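Local coordinates for protein serine protease inhibitor (Schistosoma haematobium, PDB 3STO) that probably inhibits serine-type endopeptidases as a serpin-fold protease inhibitor, at residues Leu50-Gly55 with Glu135-Asp140. Numbering follows the deposited sequence.
Sequences LGILLG and ESIAND
I52 carries this contact from the side of helix 43-55, reaching the last turn of helix 131-138 and D140, two residues past its end. Its CG1 lies roughly anti to the backbone N (chi1 -151°), and the chain runs on almost fully extended, which carries CD1 toward helix 131-138. There it meets two groups. I137 comes at about a right angle, its terminal methyl CD1 packing 3.9 Å from I52 CG1 and a similar distance from I52 CD1. D140 brings its carboxylate against the end of the isoleucine, with I52 CD1 3.8 Å from D140 OD2 and equally near D140 CG. This second meeting is van der Waals contact between a methyl and a carboxylate; no hydrogen bond joins the segments. The carboxylate has polar partners of its own: D140 OD1 is hydrogen-bonded to Y93 OH and, weakly, to G143 N. I137 also touches S56, just past the end of helix 43-55. The CA atoms of I52 and I137, the nearest pair, are 8.2 Å apart. The two isoleucines also share I121 of strand 112-124, while I52 touches Y93 of helix 82-101, so the contact joins helices 43-55 and 131-138 beside that strand and helix in the helical part of the serpin fold.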
loop_
_atom_site.group_PDB
_atom_site.type_symbol
_atom_site.label_atom_id
_atom_site.label_comp_id
_atom_site.label_asym_id
_atom_site.label_seq_id
_atom_site.Cartn_x
_atom_site.Cartn_y
_atom_site.Cartn_z
ATOM N N LEU A 50 0.385 8.045 -9.690
ATOM C CA LEU A 50 1.223 9.177 -10.080
ATOM C C LEU A 50 1.963 8.929 -11.391
ATOM O O LEU A 50 1.961 9.757 -12.306
ATOM C CB LEU A 50 2.266 9.415 -9.006
ATOM C CG LEU A 50 2.610 10.869 -8.843
ATOM C CD1 LEU A 50 1.296 11.623 -8.765
ATOM C CD2 LEU A 50 3.415 10.998 -7.584
ATOM N N GLY A 51 2.625 7.789 -11.470
ATOM C CA GLY A 51 3.411 7.470 -12.631
ATOM C C GLY A 51 2.592 7.426 -13.898
ATOM O O GLY A 51 3.070 7.791 -14.968
ATOM N N ILE A 52 1.357 6.973 -13.808
ATOM C CA ILE A 52 0.581 6.828 -15.025
ATOM C C ILE A 52 0.410 8.187 -15.769
ATOM O O ILE A 52 0.516 8.248 -16.998
ATOM C CB ILE A 52 -0.735 6.116 -14.746
ATOM C CG1 ILE A 52 -1.194 5.352 -15.973
ATOM C CG2 ILE A 52 -1.800 7.086 -14.244
ATOM C CD1 ILE A 52 -2.267 4.357 -15.642
ATOM N N LEU A 53 0.206 9.272 -15.020
ATOM C CA LEU A 53 0.020 10.608 -15.595
ATOM C C LEU A 53 1.245 11.088 -16.370
ATOM O O LEU A 53 1.126 11.682 -17.426
ATOM C CB LEU A 53 -0.364 11.613 -14.512
ATOM C CG LEU A 53 -1.684 11.262 -13.809
ATOM C CD1 LEU A 53 -2.004 12.265 -12.731
ATOM C CD2 LEU A 53 -2.817 11.199 -14.818
ATOM N N LEU A 54 2.422 10.801 -15.858
ATOM C CA LEU A 54 3.652 11.092 -16.570
ATOM C C LEU A 54 3.987 10.051 -17.661
ATOM O O LEU A 54 4.518 10.393 -18.715
ATOM C CB LEU A 54 4.810 11.172 -15.567
ATOM C CG LEU A 54 6.194 11.351 -16.155
ATOM C CD1 LEU A 54 6.223 12.636 -17.004
ATOM C CD2 LEU A 54 7.204 11.405 -15.057
ATOM N N GLY A 55 3.714 8.774 -17.391
ATOM C CA GLY A 55 4.064 7.718 -18.320
ATOM C C GLY A 55 3.182 7.784 -19.552
ATOM O O GLY A 55 3.587 7.390 -20.630
ATOM N N GLU A 135 -6.011 6.273 -25.537
ATOM C CA GLU A 135 -5.471 5.026 -26.039
ATOM C C GLU A 135 -4.379 4.493 -25.123
ATOM O O GLU A 135 -4.366 3.307 -24.827
ATOM C CB GLU A 135 -4.967 5.186 -27.480
ATOM N N SER A 136 -3.469 5.359 -24.676
ATOM C CA SER A 136 -2.435 4.971 -23.700
ATOM C C SER A 136 -3.008 4.322 -22.409
ATOM O O SER A 136 -2.485 3.301 -21.921
ATOM C CB SER A 136 -1.543 6.176 -23.358
ATOM O OG SER A 136 -0.213 5.776 -23.025
ATOM N N ILE A 137 -4.085 4.902 -21.870
ATOM C CA ILE A 137 -4.749 4.341 -20.686
ATOM C C ILE A 137 -5.510 3.039 -20.973
ATOM O O ILE A 137 -5.582 2.153 -20.114
ATOM C CB ILE A 137 -5.684 5.355 -19.980
ATOM C CG1 ILE A 137 -4.901 6.610 -19.575
ATOM C CG2 ILE A 137 -6.333 4.728 -18.738
ATOM C CD1 ILE A 137 -3.631 6.315 -18.794
ATOM N N ALA A 138 -6.074 2.933 -22.174
ATOM C CA ALA A 138 -6.689 1.692 -22.647
ATOM C C ALA A 138 -5.640 0.602 -22.779
ATOM O O ALA A 138 -5.840 -0.519 -22.306
ATOM C CB ALA A 138 -7.375 1.914 -23.976
ATOM N N ASN A 139 -4.519 0.940 -23.409
ATOM C CA ASN A 139 -3.409 -0.001 -23.568
ATOM C C ASN A 139 -2.674 -0.267 -22.262
ATOM O O ASN A 139 -1.690 -1.013 -22.238
ATOM C CB ASN A 139 -2.414 0.489 -24.631
ATOM C CG ASN A 139 -3.043 0.609 -26.028
ATOM O OD1 ASN A 139 -4.139 0.093 -26.284
ATOM N ND2 ASN A 139 -2.341 1.290 -26.938
ATOM N N ASP A 140 -3.145 0.360 -21.183
ATOM C CA ASP A 140 -2.598 0.133 -19.845
ATOM C C ASP A 140 -3.481 -0.811 -19.037
ATOM O O ASP A 140 -4.693 -0.565 -18.845
ATOM C CB ASP A 140 -2.451 1.443 -19.077
ATOM C CG ASP A 140 -1.665 1.272 -17.791
ATOM O OD1 ASP A 140 -2.176 0.642 -16.832
ATOM O OD2 ASP A 140 -0.520 1.766 -17.747
#